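Local coordinates for nitrate transport protein (Xanthomonas axonopodis pv. citri, PDB 3KSX) that probably binds alkanesulfonates in the periplasm and hands them to an ABC importer, and is held here with the sulfonate buffer MOPS, at residues 113-119 / 196-202; 132-136 / 178-183; 167-171 / 182-188. All blocks are in the same frame, centred on the assembly; numbering follows the deposited sequence.

Interaction 1 (113-119 / 196-202); sequences ETILVPS and GSARLLA
Arg199 and Val117 sit opposite each other on antiparallel strands, a hydrogen-bonded pair whose side chains leave by the same face. The Arg199 chain bends at chi3 (-81°), which swings the guanidinium back over the valine: Val117 CG2 lies beneath one face of it, nearer the rim than the centre, 3.8 Å from Arg199 CZ. At the edge Arg199 NE donates an almost straight bond of 3.3 Å to Ser119 O, lying in the guanidinium plane, while NH1 goes on to Leu123 O. Just past the strand end, Ser119 OG, tucked between its own backbone N and carbonyl carbon (chi1 57°), donates to Gly196 O at an unusually short 2.5 Å, a length to be read with caution. Gly196, with positive phi, is where the chain leaves helix 188-194. Toward the other end Leu200 CD1 meets Thr114 CB at 3.5 Å, the two side chains crossing at about a right angle. Leu201 sends CD2 to Val117 CG1 at 4.1 Å. Leu201 N donates to Ile115 O at 2.7 Å, and the same oxygen takes a weak bond from Ala202 N. Leu201 and Ala202 thus both face Ile115, a classic beta bulge in the edge strand of a mixed five-stranded sheet, in a periplasmic binding protein.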
loop_
_atom_site.group_PDB
_atom_site.type_symbol
_atom_site.label_atom_id
_atom_site.label_comp_id
_atom_site.label_asym_id
_atom_site.label_seq_id
_atom_site.Cartn_x
_atom_site.Cartn_y
_atom_site.Cartn_z
ATOM N N GLU A 113 2.152 -1.323 9.325
ATOM C CA GLU A 113 3.361 -0.793 8.653
ATOM C C GLU A 113 4.497 -0.861 9.652
ATOM O O GLU A 113 4.406 -0.219 10.690
ATOM C CB GLU A 113 3.251 0.687 8.220
ATOM C CG GLU A 113 2.098 0.929 7.305
ATOM C CD GLU A 113 2.509 0.842 5.802
ATOM O OE1 GLU A 113 3.683 0.502 5.427
ATOM O OE2 GLU A 113 1.613 1.214 5.006
ATOM N N THR A 114 5.579 -1.560 9.316
ATOM C CA THR A 114 6.583 -1.923 10.343
ATOM C C THR A 114 8.041 -1.835 9.854
ATOM O O THR A 114 8.285 -2.037 8.675
ATOM C CB THR A 114 6.314 -3.353 10.863
ATOM O OG1 THR A 114 6.644 -4.314 9.850
ATOM C CG2 THR A 114 4.827 -3.535 11.207
ATOM N N ILE A 115 8.980 -1.569 10.773
ATOM C CA ILE A 115 10.363 -1.843 10.617
ATOM C C ILE A 115 10.649 -3.106 11.439
ATOM O O ILE A 115 10.403 -3.115 12.681
ATOM C CB ILE A 115 11.182 -0.630 11.069
ATOM C CG1 ILE A 115 10.714 0.671 10.337
ATOM C CG2 ILE A 115 12.753 -0.822 10.905
ATOM C CD1 ILE A 115 11.547 1.913 10.855
ATOM N N LEU A 116 11.178 -4.113 10.727
ATOM C CA LEU A 116 11.533 -5.427 11.267
ATOM C C LEU A 116 13.052 -5.527 11.349
ATOM O O LEU A 116 13.768 -4.966 10.491
ATOM C CB LEU A 116 10.929 -6.526 10.390
ATOM C CG LEU A 116 9.436 -6.605 10.123
ATOM C CD1 LEU A 116 9.111 -7.868 9.412
ATOM C CD2 LEU A 116 8.690 -6.504 11.400
ATOM N N VAL A 117 13.557 -6.227 12.354
ATOM C CA VAL A 117 14.930 -6.645 12.397
ATOM C C VAL A 117 14.977 -8.143 12.598
ATOM O O VAL A 117 13.989 -8.761 13.188
ATOM C CB VAL A 117 15.797 -5.930 13.498
ATOM C CG1 VAL A 117 15.774 -4.412 13.260
ATOM C CG2 VAL A 117 15.226 -6.282 14.892
ATOM N N PRO A 118 16.061 -8.763 12.124
ATOM C CA PRO A 118 16.221 -10.188 12.409
ATOM C C PRO A 118 16.165 -10.357 13.933
ATOM O O PRO A 118 16.711 -9.531 14.690
ATOM C CB PRO A 118 17.639 -10.509 11.890
ATOM C CG PRO A 118 17.789 -9.518 10.732
ATOM C CD PRO A 118 17.217 -8.246 11.345
ATOM N N SER A 119 15.513 -11.423 14.351
ATOM C CA SER A 119 15.308 -11.689 15.792
ATOM C C SER A 119 16.655 -11.859 16.515
ATOM O O SER A 119 16.823 -11.413 17.654
ATOM C CB SER A 119 14.311 -12.832 15.997
ATOM O OG SER A 119 14.734 -14.008 15.329
ATOM N N GLY A 196 9.217 -16.476 14.240
ATOM C CA GLY A 196 10.494 -16.172 14.926
ATOM C C GLY A 196 11.651 -15.627 14.093
ATOM O O GLY A 196 12.738 -15.369 14.625
ATOM N N SER A 197 11.369 -15.327 12.838
ATOM C CA SER A 197 12.362 -14.729 11.921
ATOM C C SER A 197 12.755 -13.271 12.316
ATOM O O SER A 197 13.921 -12.819 12.080
ATOM C CB SER A 197 11.793 -14.699 10.494
ATOM O OG SER A 197 11.720 -15.974 9.882
ATOM N N ALA A 198 11.803 -12.537 12.880
ATOM C CA ALA A 198 11.944 -11.100 13.136
ATOM C C ALA A 198 11.314 -10.608 14.442
ATOM O O ALA A 198 10.389 -11.262 15.018
ATOM C CB ALA A 198 11.326 -10.294 11.968
ATOM N N ARG A 199 11.853 -9.495 14.927
ATOM C CA ARG A 199 11.250 -8.706 16.002
ATOM C C ARG A 199 10.740 -7.419 15.409
ATOM O O ARG A 199 11.377 -6.884 14.522
ATOM C CB ARG A 199 12.237 -8.319 17.135
ATOM C CG ARG A 199 12.634 -9.493 18.058
ATOM C CD ARG A 199 13.602 -8.966 19.097
ATOM N NE ARG A 199 14.976 -8.858 18.588
ATOM C CZ ARG A 199 15.610 -7.682 18.409
ATOM N NH1 ARG A 199 15.048 -6.508 18.658
ATOM N NH2 ARG A 199 16.844 -7.687 17.996
ATOM N N LEU A 200 9.599 -6.931 15.905
ATOM C CA LEU A 200 9.180 -5.564 15.551
ATOM C C LEU A 200 10.125 -4.528 16.153
ATOM O O LEU A 200 10.407 -4.465 17.395
ATOM C CB LEU A 200 7.742 -5.340 16.051
ATOM C CG LEU A 200 7.106 -3.987 15.803
ATOM C CD1 LEU A 200 6.947 -3.777 14.330
ATOM C CD2 LEU A 200 5.737 -4.016 16.482
ATOM N N LEU A 201 10.601 -3.582 15.345
ATOM C CA LEU A 201 11.384 -2.551 15.955
ATOM C C LEU A 201 10.489 -1.294 16.143
ATOM O O LEU A 201 10.577 -0.616 17.160
ATOM C CB LEU A 201 12.617 -2.228 15.100
ATOM C CG LEU A 201 13.587 -1.269 15.769
ATOM C CD1 LEU A 201 14.326 -1.993 16.779
ATOM C CD2 LEU A 201 14.622 -0.770 14.781
ATOM N N ALA A 202 9.683 -0.969 15.128
ATOM C CA ALA A 202 8.791 0.226 15.207
ATOM C C ALA A 202 7.652 0.029 14.250
ATOM O O ALA A 202 7.811 -0.679 13.277
ATOM C CB ALA A 202 9.559 1.500 14.834
#

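Interaction 2 (132-136 / 178-183); sequences KRIAF and QVDAWA
Asp180 reaches across to Arg133 just where two parallel strands begin to pair. Its CB lies 3.3 Å from Arg133 O and 3.6 Å from Lys132 CB, wedged against the incoming backbone. With CG beside its own backbone N (chi1 -66°), the carboxylate is carried on toward the amide of Arg133, and Asp180 CG comes within 3.9 Å of Lys132 CB. At the tip Asp180 OD2 accepts Arg133 N at 2.9 Å, through the anti lone pair and nearly straight (173°), while the Lys132 side chain crosses that of Asp180 at about a right angle. A bound sulfate lies about 3 Å from the Asp180 side chain at the nearest atoms. The Asp180 amide answers in the other direction, giving a bond to Arg133 O, so one residue grips both backbone polar groups of Arg133. Farther out a water joins Arg133 NH1 to Gln178 O.

Regular parallel pairing follows: Ala135 N binds Ala181 O, and Ala135 O receives Ala183 N at 2.9 Å. That same carbonyl oxygen lies in the plane of the Trp182 ring, at its edge, 3.2 Å from Trp182 CD1, while Ala135 CB touches Trp182 CD1 and Val179 CG1. On the other face Ile134 CG2 meets Ala181 CB.

Strand 133-136 lies between 161-164 and 181-185 in the sheet. Helix 141-152 packs on Ile134, Phe136 and Ala183, and helix 167-175 covers the face of Ala135 and Trp182.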
loop_
_atom_site.group_PDB
_atom_site.type_symbol
_atom_site.label_atom_id
_atom_site.label_comp_id
_atom_site.label_asym_id
_atom_site.label_seq_id
_atom_site.Cartn_x
_atom_site.Cartn_y
_atom_site.Cartn_z
ATOM N N LYS A 132 23.123 1.399 9.295
ATOM C CA LYS A 132 22.718 0.045 8.933
ATOM C C LYS A 132 22.041 -0.018 7.538
ATOM O O LYS A 132 21.531 0.987 7.043
ATOM C CB LYS A 132 21.754 -0.510 9.967
ATOM C CG LYS A 132 22.232 -0.486 11.395
ATOM C CD LYS A 132 23.347 -1.415 11.613
ATOM C CE LYS A 132 23.645 -1.359 13.090
ATOM N NZ LYS A 132 25.083 -1.279 13.323
ATOM N N ARG A 133 22.040 -1.222 6.967
ATOM C CA ARG A 133 21.506 -1.526 5.638
ATOM C C ARG A 133 20.065 -1.922 5.853
ATOM O O ARG A 133 19.784 -2.902 6.517
ATOM C CB ARG A 133 22.253 -2.710 5.064
ATOM C CG ARG A 133 23.579 -2.333 4.588
ATOM C CD ARG A 133 24.185 -3.478 3.873
ATOM N NE ARG A 133 25.368 -2.888 3.267
ATOM C CZ ARG A 133 25.970 -3.319 2.166
ATOM N NH1 ARG A 133 25.512 -4.390 1.504
ATOM N NH2 ARG A 133 27.043 -2.648 1.733
ATOM N N ILE A 134 19.178 -1.097 5.323
ATOM C CA ILE A 134 17.736 -1.276 5.497
ATOM C C ILE A 134 17.055 -1.505 4.148
ATOM O O ILE A 134 17.099 -0.619 3.265
ATOM C CB ILE A 134 17.148 -0.064 6.188
ATOM C CG1 ILE A 134 17.989 0.354 7.428
ATOM C CG2 ILE A 134 15.693 -0.284 6.521
ATOM C CD1 ILE A 134 17.306 1.493 8.196
ATOM N N ALA A 135 16.428 -2.659 3.975
ATOM C CA ALA A 135 15.684 -3.068 2.769
ATOM C C ALA A 135 14.288 -2.425 2.797
ATOM O O ALA A 135 13.606 -2.422 3.847
ATOM C CB ALA A 135 15.466 -4.596 2.809
ATOM N N PHE A 136 13.843 -1.922 1.659
ATOM C CA PHE A 136 12.402 -1.504 1.507
ATOM C C PHE A 136 12.124 -1.247 0.057
ATOM O O PHE A 136 13.053 -1.025 -0.726
ATOM C CB PHE A 136 12.007 -0.203 2.299
ATOM C CG PHE A 136 12.931 1.003 2.034
ATOM C CD1 PHE A 136 12.502 2.048 1.152
ATOM C CD2 PHE A 136 14.180 1.119 2.638
ATOM C CE1 PHE A 136 13.299 3.142 0.923
ATOM C CE2 PHE A 136 15.023 2.259 2.406
ATOM C CZ PHE A 136 14.559 3.237 1.512
ATOM N N GLN A 178 21.529 -10.608 4.797
ATOM C CA GLN A 178 22.110 -9.467 4.028
ATOM C C GLN A 178 21.551 -8.065 4.464
ATOM O O GLN A 178 22.000 -7.045 3.977
ATOM C CB GLN A 178 21.801 -9.664 2.549
ATOM C CG GLN A 178 22.403 -10.986 1.979
ATOM C CD GLN A 178 21.979 -11.276 0.597
ATOM O OE1 GLN A 178 20.776 -11.435 0.305
ATOM N NE2 GLN A 178 22.965 -11.431 -0.286
ATOM N N VAL A 179 20.535 -8.044 5.312
ATOM C CA VAL A 179 19.969 -6.750 5.703
ATOM C C VAL A 179 19.852 -6.650 7.237
ATOM O O VAL A 179 19.681 -7.649 7.956
ATOM C CB VAL A 179 18.574 -6.501 5.054
ATOM C CG1 VAL A 179 18.532 -6.963 3.622
ATOM C CG2 VAL A 179 17.591 -7.268 5.792
ATOM N N ASP A 180 19.954 -5.432 7.737
ATOM C CA ASP A 180 19.940 -5.215 9.168
ATOM C C ASP A 180 18.518 -4.974 9.598
ATOM O O ASP A 180 18.149 -5.298 10.750
ATOM C CB ASP A 180 20.863 -4.008 9.482
ATOM C CG ASP A 180 22.339 -4.287 9.165
ATOM O OD1 ASP A 180 22.935 -5.253 9.702
ATOM O OD2 ASP A 180 22.971 -3.497 8.464
ATOM N N ALA A 181 17.690 -4.396 8.689
ATOM C CA ALA A 181 16.271 -4.129 9.085
ATOM C C ALA A 181 15.454 -4.099 7.804
ATOM O O ALA A 181 16.020 -3.988 6.772
ATOM C CB ALA A 181 16.185 -2.793 9.829
ATOM N N TRP A 182 14.131 -4.257 7.863
ATOM C CA TRP A 182 13.377 -4.315 6.630
ATOM C C TRP A 182 12.143 -3.494 6.908
ATOM O O TRP A 182 11.480 -3.803 7.919
ATOM C CB TRP A 182 13.053 -5.799 6.339
ATOM C CG TRP A 182 12.194 -6.052 5.100
ATOM C CD1 TRP A 182 12.017 -5.200 3.994
ATOM C CD2 TRP A 182 11.501 -7.226 4.820
ATOM N NE1 TRP A 182 11.174 -5.808 3.066
ATOM C CE2 TRP A 182 10.854 -7.066 3.575
ATOM C CE3 TRP A 182 11.318 -8.441 5.540
ATOM C CZ2 TRP A 182 10.041 -8.079 3.026
ATOM C CZ3 TRP A 182 10.523 -9.474 4.951
ATOM C CH2 TRP A 182 9.889 -9.261 3.740
ATOM N N ALA A 183 11.892 -2.422 6.146
ATOM C CA ALA A 183 10.611 -1.690 6.379
ATOM C C ALA A 183 9.618 -2.349 5.379
ATOM O O ALA A 183 9.867 -2.375 4.170
ATOM C CB ALA A 183 10.723 -0.269 6.161
HETATM O O HOH W 1 23.943 -6.531 2.342
#

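Interaction 3 (167-171 / 182-188); sequences PANAR and WAIWDPW
Trp182, Pro167 and Trp188 build a helix-on-sheet contact in an alpha/beta domain of the periplasmic binding protein fold, where the first turn of helix 167-175 settles on strand 181-185. The Trp182 indole, turned anti to the backbone N (chi1 177°), stands up from the strand and lies against the helix. Ala170 CB approaches Trp182 NE1 to 3.1 Å, a tight fit, and the Arg171 backbone N lies over one face of the ring toward the rim. Ile184 CB lies against the opposite face, so the ring is held between helix and strand. Arg171 CA and CB both reach Trp182 CH2, each at 3.6 Å.

Pro167 touches three side chains. Its CB packs over one face of Trp188, 3.4 Å above the plane and displaced toward the rim, and comes to 3.9 Å from Ile184 CD1. Its CG touches Trp185 CZ2, on a tryptophan whose side chain lies about 3 Å from the bound MOPS at the nearest atoms. Trp188 follows the cis peptide before Pro187, and the far end of its ring meets the aliphatic chain of Arg171. No hydrogen bond crosses this contact; Pro167 O instead accepts Arg171 N within the helix and also lies 3.3 Å from Trp182 CZ2.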
loop_
_atom_site.group_PDB
_atom_site.type_symbol
_atom_site.label_atom_id
_atom_site.label_comp_id
_atom_site.label_asym_id
_atom_site.label_seq_id
_atom_site.Cartn_x
_atom_site.Cartn_y
_atom_site.Cartn_z
ATOM N N PRO A 167 9.070 -6.698 -2.158
ATOM C CA PRO A 167 8.915 -7.463 -0.966
ATOM C C PRO A 167 9.503 -8.904 -1.003
ATOM O O PRO A 167 10.058 -9.376 -0.017
ATOM C CB PRO A 167 7.396 -7.484 -0.765
ATOM C CG PRO A 167 6.901 -6.167 -1.375
ATOM C CD PRO A 167 7.889 -5.910 -2.535
ATOM N N ALA A 168 9.377 -9.604 -2.120
ATOM C CA ALA A 168 9.892 -10.990 -2.196
ATOM C C ALA A 168 11.401 -10.989 -2.192
ATOM O O ALA A 168 12.021 -11.885 -1.587
ATOM C CB ALA A 168 9.349 -11.728 -3.500
ATOM N N ASN A 169 11.987 -10.016 -2.879
ATOM C CA ASN A 169 13.448 -9.980 -2.891
ATOM C C ASN A 169 14.068 -9.545 -1.597
ATOM O O ASN A 169 15.155 -10.037 -1.217
ATOM C CB ASN A 169 13.991 -9.136 -4.008
ATOM C CG ASN A 169 13.657 -9.713 -5.344
ATOM O OD1 ASN A 169 13.403 -10.928 -5.464
ATOM N ND2 ASN A 169 13.569 -8.852 -6.335
ATOM N N ALA A 170 13.391 -8.614 -0.931
ATOM C CA ALA A 170 13.764 -8.234 0.410
ATOM C C ALA A 170 13.610 -9.395 1.396
ATOM O O ALA A 170 14.438 -9.569 2.262
ATOM C CB ALA A 170 12.982 -6.956 0.888
ATOM N N ARG A 171 12.569 -10.231 1.254
ATOM C CA ARG A 171 12.359 -11.338 2.187
ATOM C C ARG A 171 13.501 -12.272 1.995
ATOM O O ARG A 171 13.972 -12.832 2.941
ATOM C CB ARG A 171 11.102 -12.107 1.806
ATOM C CG ARG A 171 11.008 -13.471 2.487
ATOM C CD ARG A 171 10.436 -13.244 3.840
ATOM N NE ARG A 171 10.570 -14.426 4.748
ATOM C CZ ARG A 171 11.664 -14.722 5.471
ATOM N NH1 ARG A 171 12.758 -13.986 5.370
ATOM N NH2 ARG A 171 11.663 -15.762 6.301
ATOM N N TRP A 182 14.131 -4.257 7.863
ATOM C CA TRP A 182 13.377 -4.315 6.630
ATOM C C TRP A 182 12.143 -3.494 6.908
ATOM O O TRP A 182 11.480 -3.803 7.919
ATOM C CB TRP A 182 13.053 -5.799 6.339
ATOM C CG TRP A 182 12.194 -6.052 5.100
ATOM C CD1 TRP A 182 12.017 -5.200 3.994
ATOM C CD2 TRP A 182 11.501 -7.226 4.820
ATOM N NE1 TRP A 182 11.174 -5.808 3.066
ATOM C CE2 TRP A 182 10.854 -7.066 3.575
ATOM C CE3 TRP A 182 11.318 -8.441 5.540
ATOM C CZ2 TRP A 182 10.041 -8.079 3.026
ATOM C CZ3 TRP A 182 10.523 -9.474 4.951
ATOM C CH2 TRP A 182 9.889 -9.261 3.740
ATOM N N ALA A 183 11.892 -2.422 6.146
ATOM C CA ALA A 183 10.611 -1.690 6.379
ATOM C C ALA A 183 9.618 -2.349 5.379
ATOM O O ALA A 183 9.867 -2.375 4.170
ATOM C CB ALA A 183 10.723 -0.269 6.161
ATOM N N ILE A 184 8.517 -2.827 5.940
ATOM C CA ILE A 184 7.539 -3.716 5.191
ATOM C C ILE A 184 6.178 -3.708 5.853
ATOM O O ILE A 184 6.034 -3.198 6.941
ATOM C CB ILE A 184 8.100 -5.181 5.046
ATOM C CG1 ILE A 184 7.338 -6.030 4.004
ATOM C CG2 ILE A 184 8.118 -5.932 6.439
ATOM C CD1 ILE A 184 7.327 -5.454 2.572
ATOM N N TRP A 185 5.189 -4.248 5.197
ATOM C CA TRP A 185 3.840 -4.221 5.748
ATOM C C TRP A 185 3.386 -5.680 5.938
ATOM O O TRP A 185 4.129 -6.610 5.642
ATOM C CB TRP A 185 2.966 -3.444 4.751
ATOM C CG TRP A 185 3.232 -3.746 3.307
ATOM C CD1 TRP A 185 2.671 -4.707 2.552
ATOM C CD2 TRP A 185 4.170 -3.052 2.447
ATOM N NE1 TRP A 185 3.187 -4.668 1.282
ATOM C CE2 TRP A 185 4.134 -3.688 1.196
ATOM C CE3 TRP A 185 5.042 -1.984 2.636
ATOM C CZ2 TRP A 185 4.854 -3.225 0.098
ATOM C CZ3 TRP A 185 5.832 -1.584 1.554
ATOM C CH2 TRP A 185 5.744 -2.221 0.309
ATOM N N ASP A 186 2.173 -5.867 6.463
ATOM C CA ASP A 186 1.475 -7.150 6.463
ATOM C C ASP A 186 1.182 -7.649 5.033
ATOM O O ASP A 186 0.847 -6.853 4.130
ATOM C CB ASP A 186 0.160 -7.082 7.236
ATOM C CG ASP A 186 0.285 -7.563 8.645
ATOM O OD1 ASP A 186 1.157 -8.407 8.941
ATOM O OD2 ASP A 186 -0.478 -7.060 9.481
ATOM N N PRO A 187 1.276 -8.964 4.830
ATOM C CA PRO A 187 1.389 -10.008 5.892
ATOM C C PRO A 187 2.801 -10.446 6.284
ATOM O O PRO A 187 2.925 -11.318 7.133
ATOM C CB PRO A 187 0.666 -11.200 5.239
ATOM C CG PRO A 187 1.201 -11.080 3.735
ATOM C CD PRO A 187 1.120 -9.556 3.474
ATOM N N TRP A 188 3.834 -9.881 5.653
ATOM C CA TRP A 188 5.238 -10.201 5.990
ATOM C C TRP A 188 5.515 -9.901 7.469
ATOM O O TRP A 188 6.080 -10.730 8.154
ATOM C CB TRP A 188 6.223 -9.459 5.086
ATOM C CG TRP A 188 5.830 -9.498 3.614
ATOM C CD1 TRP A 188 4.993 -8.605 2.925
ATOM C CD2 TRP A 188 6.264 -10.447 2.658
ATOM N NE1 TRP A 188 4.880 -8.982 1.614
ATOM C CE2 TRP A 188 5.650 -10.104 1.412
ATOM C CE3 TRP A 188 7.084 -11.560 2.726
ATOM C CZ2 TRP A 188 5.874 -10.833 0.236
ATOM C CZ3 TRP A 188 7.297 -12.320 1.540
ATOM C CH2 TRP A 188 6.694 -11.947 0.315
#

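How the interactions relate
All three contacts belong to one mixed five-stranded sheet and a helix packed on it, 167-175, with their centres about 10 Å from one another. Across the sheet the order is 161-164, 133-136, 181-185, 113-118, 198-203. One strand pairing, 181-185 with 113-118, therefore separates interaction 2 from interaction 1, and Leu116 O to Trp182 N, 2.7 Å, a probable hydrogen bond, belongs to it. Interaction 3 shares Trp182 and Ala183 with interaction 2 and adds the helix layer. Along the chain interactions 2 and 3 alternate, and both nest inside the loop closed by 113-119 / 196-202. Strand 181-185 serves interactions 2 and 3 and pairs with 113-118 of interaction 1; both Glu113 and Trp185 reach the bound MOPS.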